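Local coordinates for protein xyloglucan-specific endo-beta-1,4-glucanase BoGH9A (Bacteroides ovatus, PDB 6DHT) that cleaves internal beta-1,4-glucosidic linkages in the xyloglucan backbone, producing xyloglucan oligosaccharides, at residues 407-412 with 452-457; 445-450 with 468-473. All blocks are in the same frame, centred on the assembly; numbering follows the deposited sequence.

Contact 1 of 2, residues 407-412 with 452-457. With EDO (1,2-ethanediol), chain L.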
loop_
_atom_site.group_PDB
_atom_site.type_symbol
_atom_site.label_atom_id
_atom_site.label_comp_id
_atom_site.label_asym_id
_atom_site.label_seq_id
_atom_site.Cartn_x
_atom_site.Cartn_y
_atom_site.Cartn_z
ATOM N N GLU A 407 -9.836 -12.656 16.692
ATOM C CA GLU A 407 -10.279 -11.301 16.381
ATOM C C GLU A 407 -10.203 -11.034 14.890
ATOM O O GLU A 407 -11.116 -10.419 14.331
ATOM C CB GLU A 407 -9.487 -10.260 17.156
ATOM C CG GLU A 407 -9.807 -10.231 18.659
ATOM C CD GLU A 407 -11.314 -10.193 18.953
ATOM O OE1 GLU A 407 -12.030 -9.362 18.336
ATOM O OE2 GLU A 407 -11.785 -11.005 19.787
ATOM N N LEU A 408 -9.179 -11.546 14.216
ATOM C CA LEU A 408 -9.099 -11.378 12.759
ATOM C C LEU A 408 -10.302 -12.029 12.081
ATOM O O LEU A 408 -10.911 -11.460 11.142
ATOM C CB LEU A 408 -7.823 -11.979 12.211
ATOM C CG LEU A 408 -7.707 -12.126 10.690
ATOM C CD1 LEU A 408 -7.679 -10.809 10.001
ATOM C CD2 LEU A 408 -6.485 -12.931 10.329
ATOM N N LEU A 409 -10.697 -13.199 12.553
ATOM C CA LEU A 409 -11.786 -13.941 11.926
ATOM C C LEU A 409 -13.136 -13.303 12.209
ATOM O O LEU A 409 -14.046 -13.372 11.367
ATOM C CB LEU A 409 -11.772 -15.386 12.385
ATOM C CG LEU A 409 -10.510 -16.116 11.928
ATOM C CD1 LEU A 409 -10.591 -17.567 12.364
ATOM C CD2 LEU A 409 -10.281 -16.036 10.423
ATOM N N LYS A 410 -13.274 -12.688 13.371
ATOM C CA LYS A 410 -14.493 -11.971 13.722
ATOM C C LYS A 410 -14.671 -10.794 12.780
ATOM O O LYS A 410 -15.777 -10.525 12.298
ATOM C CB LYS A 410 -14.428 -11.452 15.154
ATOM C CG LYS A 410 -14.745 -12.477 16.204
ATOM C CD LYS A 410 -14.849 -11.797 17.567
ATOM C CE LYS A 410 -14.907 -12.817 18.689
ATOM N NZ LYS A 410 -14.700 -12.199 20.032
ATOM N N TYR A 411 -13.579 -10.073 12.542
ATOM C CA TYR A 411 -13.564 -8.958 11.605
ATOM C C TYR A 411 -13.919 -9.459 10.214
ATOM O O TYR A 411 -14.778 -8.850 9.555
ATOM C CB TYR A 411 -12.191 -8.271 11.615
ATOM C CG TYR A 411 -11.898 -7.403 10.414
ATOM C CD1 TYR A 411 -11.310 -7.944 9.297
ATOM C CD2 TYR A 411 -12.162 -6.060 10.435
ATOM C CE1 TYR A 411 -11.018 -7.160 8.202
ATOM C CE2 TYR A 411 -11.884 -5.267 9.350
ATOM C CZ TYR A 411 -11.305 -5.835 8.238
ATOM O OH TYR A 411 -11.026 -5.031 7.148
ATOM N N ALA A 412 -13.289 -10.539 9.767
ATOM C CA ALA A 412 -13.456 -11.047 8.406
ATOM C C ALA A 412 -14.888 -11.502 8.164
ATOM O O ALA A 412 -15.470 -11.234 7.121
ATOM C CB ALA A 412 -12.505 -12.182 8.130
ATOM N N MET A 452 -7.218 -11.955 2.995
ATOM C CA MET A 452 -6.197 -12.883 2.563
ATOM C C MET A 452 -5.520 -13.532 3.794
ATOM O O MET A 452 -5.294 -14.748 3.840
ATOM C CB MET A 452 -5.215 -12.122 1.646
ATOM C CG MET A 452 -4.090 -12.930 1.046
ATOM S SD MET A 452 -2.725 -13.287 2.175
ATOM C CE MET A 452 -2.123 -11.611 2.482
ATOM N N TYR A 453 -5.201 -12.730 4.808
ATOM C CA TYR A 453 -4.662 -13.307 6.037
ATOM C C TYR A 453 -5.666 -14.248 6.694
ATOM O O TYR A 453 -5.288 -15.297 7.210
ATOM C CB TYR A 453 -4.288 -12.227 7.052
ATOM C CG TYR A 453 -2.867 -11.708 6.916
ATOM C CD1 TYR A 453 -1.807 -12.364 7.522
ATOM C CD2 TYR A 453 -2.590 -10.594 6.149
ATOM C CE1 TYR A 453 -0.502 -11.897 7.384
ATOM C CE2 TYR A 453 -1.298 -10.114 6.003
ATOM C CZ TYR A 453 -0.264 -10.781 6.617
ATOM O OH TYR A 453 1.038 -10.329 6.490
ATOM N N ALA A 454 -6.942 -13.903 6.712
ATOM C CA ALA A 454 -7.937 -14.824 7.282
ATOM C C ALA A 454 -7.979 -16.174 6.544
ATOM O O ALA A 454 -8.103 -17.244 7.187
ATOM C CB ALA A 454 -9.310 -14.184 7.287
ATOM N N TYR A 455 -7.838 -16.161 5.220
ATOM C CA TYR A 455 -7.698 -17.381 4.434
ATOM C C TYR A 455 -6.459 -18.165 4.904
ATOM O O TYR A 455 -6.535 -19.374 5.185
ATOM C CB TYR A 455 -7.584 -17.079 2.934
ATOM C CG TYR A 455 -7.170 -18.268 2.125
ATOM C CD1 TYR A 455 -8.059 -19.314 1.883
ATOM C CD2 TYR A 455 -5.882 -18.378 1.629
ATOM C CE1 TYR A 455 -7.665 -20.409 1.162
ATOM C CE2 TYR A 455 -5.481 -19.476 0.912
ATOM C CZ TYR A 455 -6.383 -20.491 0.668
ATOM O OH TYR A 455 -6.003 -21.618 -0.050
ATOM N N LEU A 456 -5.320 -17.489 5.022
ATOM C CA LEU A 456 -4.093 -18.171 5.402
ATOM C C LEU A 456 -4.210 -18.833 6.776
ATOM O O LEU A 456 -3.622 -19.895 7.001
ATOM C CB LEU A 456 -2.901 -17.200 5.378
ATOM C CG LEU A 456 -2.464 -16.710 3.992
ATOM C CD1 LEU A 456 -1.225 -15.841 4.178
ATOM C CD2 LEU A 456 -2.178 -17.822 3.036
ATOM N N GLN A 457 -4.990 -18.246 7.669
ATOM C CA GLN A 457 -5.121 -18.751 9.035
ATOM C C GLN A 457 -6.124 -19.908 9.159
ATOM O O GLN A 457 -6.138 -20.613 10.173
ATOM C CB GLN A 457 -5.538 -17.622 9.966
ATOM C CG GLN A 457 -4.435 -16.557 10.167
ATOM C CD GLN A 457 -3.208 -17.123 10.858
ATOM O OE1 GLN A 457 -3.324 -17.678 11.935
ATOM N NE2 GLN A 457 -2.051 -17.023 10.220
HETATM C C1 EDO L . -2.540 -18.672 15.730
HETATM O O1 EDO L . -1.827 -19.483 16.673
HETATM C C2 EDO L . -1.704 -18.514 14.464
HETATM O O2 EDO L . -1.807 -19.711 13.686
#
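L408, L409 and A412 on one helix meet A454 on another, a worked example of two helices of the (alpha/alpha)6-barrel fold of family 9 glycoside hydrolases meeting over a small residue. Segments 407-412 and 452-457, on helices 395-416 and 439-458, cross with N-to-C directions 125° apart and axes 9.7 Å apart, and the contact has no hydrogen bond or salt bridge across it. Apolar packing does the work. The methyl CB of A454 points at the other helix and is met by two groups, roughly a right angle apart: CD2 of L409 lies 3.8 Å from it, and CB of A412 lies 3.9 Å from it, methyl against methyl. L409 starts beside the contact, and its outer branch reaches in. L408 behaves differently. Its CG stands anti to the backbone N (chi1 169°), which carries the CD2 methyl across to the backbone of the partner helix, 3.8 Å from A454 N and 4.0 Å from the CB of Y453. The same methyl also brushes the aliphatic CG of Q457, so one branch of L408 spans about a turn of helix 439-458. Beyond the pair, the ring of Y453 stacks on F384 and touches helix 176-192, while Y463 of helix 461-474 packs against both alanines.

Polar groups are kept to the margins. On the outward side of helix 395-416, K410 NZ forms a salt bridge with E407 OE2 at 3.2 Å, one turn back on its own helix. Q457 lends only its aliphatic stem to L408; the chain then bends at chi2 (-64°) and leads its amide away from the helix contact. There NE2 donates to the carbonyl oxygen of L387, and OE1 accepts a weak hydrogen bond from O2 of a 1,2-ethanediol molecule, probably from the crystallisation liquor, at 3.1 Å.

Contact 2 of 2, residues 445-450 with 468-473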
loop_
_atom_site.group_PDB
_atom_site.type_symbol
_atom_site.label_atom_id
_atom_site.label_comp_id
_atom_site.label_asym_id
_atom_site.label_seq_id
_atom_site.Cartn_x
_atom_site.Cartn_y
_atom_site.Cartn_z
ATOM N N MET A 445 -8.254 -2.103 -0.489
ATOM C CA MET A 445 -7.091 -2.987 -0.535
ATOM C C MET A 445 -6.808 -3.607 0.833
ATOM O O MET A 445 -6.573 -4.807 0.929
ATOM C CB MET A 445 -5.824 -2.258 -0.997
ATOM C CG MET A 445 -5.735 -1.925 -2.451
ATOM S SD MET A 445 -5.669 -3.302 -3.558
ATOM C CE MET A 445 -7.415 -3.493 -3.960
ATOM N N ASN A 446 -6.809 -2.801 1.890
ATOM C CA ASN A 446 -6.367 -3.349 3.179
ATOM C C ASN A 446 -7.421 -4.259 3.802
ATOM O O ASN A 446 -7.093 -5.159 4.580
ATOM C CB ASN A 446 -5.867 -2.246 4.116
ATOM C CG ASN A 446 -4.538 -1.738 3.688
ATOM O OD1 ASN A 446 -3.864 -2.371 2.876
ATOM N ND2 ASN A 446 -4.171 -0.561 4.156
ATOM N N GLN A 447 -8.676 -4.071 3.441
ATOM C CA GLN A 447 -9.697 -5.075 3.764
ATOM C C GLN A 447 -9.388 -6.388 3.042
ATOM O O GLN A 447 -9.426 -7.470 3.639
ATOM C CB GLN A 447 -11.072 -4.551 3.347
ATOM C CG GLN A 447 -12.247 -5.387 3.691
ATOM C CD GLN A 447 -13.503 -4.689 3.242
ATOM O OE1 GLN A 447 -13.955 -4.877 2.119
ATOM N NE2 GLN A 447 -14.013 -3.802 4.075
ATOM N N GLY A 448 -9.041 -6.286 1.760
ATOM C CA GLY A 448 -8.572 -7.429 0.995
ATOM C C GLY A 448 -7.384 -8.138 1.614
ATOM O O GLY A 448 -7.369 -9.359 1.694
ATOM N N VAL A 449 -6.378 -7.377 2.029
ATOM C CA VAL A 449 -5.190 -7.945 2.677
ATOM C C VAL A 449 -5.620 -8.716 3.933
ATOM O O VAL A 449 -5.133 -9.827 4.190
ATOM C CB VAL A 449 -4.172 -6.844 3.034
ATOM C CG1 VAL A 449 -3.024 -7.408 3.875
ATOM C CG2 VAL A 449 -3.594 -6.204 1.795
ATOM N N SER A 450 -6.492 -8.114 4.732
ATOM C CA SER A 450 -7.012 -8.735 5.956
ATOM C C SER A 450 -7.722 -10.057 5.645
ATOM O O SER A 450 -7.526 -11.084 6.335
ATOM C CB SER A 450 -7.917 -7.775 6.704
ATOM O OG SER A 450 -7.260 -6.571 6.996
ATOM N N TYR A 468 -10.298 -11.388 -3.691
ATOM C CA TYR A 468 -10.287 -11.181 -5.151
ATOM C C TYR A 468 -11.414 -10.247 -5.594
ATOM O O TYR A 468 -11.228 -9.460 -6.505
ATOM C CB TYR A 468 -10.356 -12.500 -5.936
ATOM C CG TYR A 468 -9.087 -13.325 -5.948
ATOM C CD1 TYR A 468 -8.034 -13.026 -6.821
ATOM C CD2 TYR A 468 -8.978 -14.466 -5.178
ATOM C CE1 TYR A 468 -6.879 -13.812 -6.863
ATOM C CE2 TYR A 468 -7.814 -15.239 -5.202
ATOM C CZ TYR A 468 -6.788 -14.922 -6.061
ATOM O OH TYR A 468 -5.656 -15.723 -6.066
ATOM N N ARG A 469 -12.561 -10.315 -4.926
ATOM C CA ARG A 469 -13.670 -9.416 -5.283
ATOM C C ARG A 469 -13.281 -7.952 -5.093
ATOM O O ARG A 469 -13.604 -7.092 -5.921
ATOM C CB ARG A 469 -14.932 -9.731 -4.477
ATOM C CG ARG A 469 -15.563 -11.056 -4.825
ATOM C CD ARG A 469 -16.713 -11.424 -3.890
ATOM N NE ARG A 469 -17.314 -12.706 -4.238
ATOM C CZ ARG A 469 -18.085 -13.415 -3.415
ATOM N NH1 ARG A 469 -18.359 -12.976 -2.193
ATOM N NH2 ARG A 469 -18.592 -14.563 -3.812
ATOM N N ASN A 470 -12.597 -7.644 -3.996
ATOM C CA ASN A 470 -12.168 -6.278 -3.744
ATOM C C ASN A 470 -11.122 -5.832 -4.756
ATOM O O ASN A 470 -11.111 -4.663 -5.166
ATOM C CB ASN A 470 -11.607 -6.113 -2.319
ATOM C CG ASN A 470 -12.678 -5.826 -1.300
ATOM O OD1 ASN A 470 -13.859 -5.976 -1.573
ATOM N ND2 ASN A 470 -12.266 -5.454 -0.091
ATOM N N MET A 471 -10.238 -6.743 -5.156
ATOM C CA MET A 471 -9.318 -6.424 -6.248
ATOM C C MET A 471 -10.066 -6.122 -7.567
ATOM O O MET A 471 -9.719 -5.166 -8.266
ATOM C CB MET A 471 -8.240 -7.516 -6.434
ATOM C CG MET A 471 -7.240 -7.187 -7.523
ATOM S SD MET A 471 -6.303 -5.637 -7.211
ATOM C CE MET A 471 -5.157 -6.324 -6.075
ATOM N N ASP A 472 -11.073 -6.922 -7.900
ATOM C CA ASP A 472 -11.859 -6.667 -9.099
ATOM C C ASP A 472 -12.439 -5.252 -9.060
ATOM O O ASP A 472 -12.525 -4.580 -10.102
ATOM C CB ASP A 472 -13.005 -7.661 -9.194
ATOM C CG ASP A 472 -12.592 -9.021 -9.745
ATOM O OD1 ASP A 472 -11.399 -9.359 -9.880
ATOM O OD2 ASP A 472 -13.511 -9.805 -10.075
ATOM N N TYR A 473 -12.878 -4.818 -7.884
ATOM C CA TYR A 473 -13.448 -3.482 -7.727
ATOM C C TYR A 473 -12.456 -2.411 -8.164
ATOM O O TYR A 473 -12.804 -1.523 -8.962
ATOM C CB TYR A 473 -13.919 -3.209 -6.278
ATOM C CG TYR A 473 -14.661 -1.906 -6.121
ATOM C CD1 TYR A 473 -13.984 -0.710 -6.028
ATOM C CD2 TYR A 473 -16.040 -1.878 -6.105
ATOM C CE1 TYR A 473 -14.646 0.497 -5.919
ATOM C CE2 TYR A 473 -16.710 -0.681 -5.986
ATOM C CZ TYR A 473 -16.011 0.494 -5.883
ATOM O OH TYR A 473 -16.692 1.702 -5.793
#
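G448 and N470 bring two nearly antiparallel helices together, their CA atoms 6.1 Å apart, with local axes 8.8 Å from one another and N-to-C directions 161° apart. The absence of a side chain at G448 fits this close approach, since a CB there would point toward the partner helix and lie near the CB of N470. On one flank of the glycine the contact is polar. Q447 has its CG anti to the backbone N (chi1 -175°); its extended chain crosses that of N470 at about a right angle, and OE1 receives a hydrogen bond from N470 ND2 at 2.8 Å. The bond is nearly straight, and OE1 lies in the amide plane of N470; seen from Q447, however, the donor is tilted 26° from the carbonyl plane, as expected for two amides that are not coplanar. N470 ND2 also donates to C444 O, and N470 OD1 accepts from Y428 N, which together hold this buried amide and fix its rotation. The NE2 of Q447 is hydrogen-bonded to a di(hydroxyethyl)ether molecule, probably from the crystallisation liquor. With Q447 cut back to an alanine, N470 ND2 would probably lose one of its two acceptors, and a gap would open beside Y411 and P427.

The other flank is apolar, made by two methionines bent at chi2 and chi3. M445 starts away from the partner helix but curls back, setting its SD 4.0 Å from M471 CE and its CE 4.0 Å from M471 SD, a reciprocal pairing in which the two chains cross at a slant. Helix 551-567 packs against both residues. Helices 439-458 and 461-474 follow one another in the chain with a short link between them, and this close antiparallel pairing is that of an alpha-helical hairpin within the (alpha/alpha)6 barrel.

How the contacts relate
The two contacts illustrate how one helix can serve different neighbours by different means. Both use helix 439-458: contact 1 joins it to helix 395-416, which precedes it in the chain, and contact 2 to helix 461-474, which follows. Their centres are 13 Å apart. Both are buried, but contact 1 lies farther out, about 19 Å from the centre of the chain against 12 Å, and some of its residues are partly exposed. Its chemistry across the helices is wholly apolar, whereas the deeper contact 2 combines an amide hydrogen bond with methionine packing. They meet where Y411 CE1 packs 3.5 Å from S450 CB.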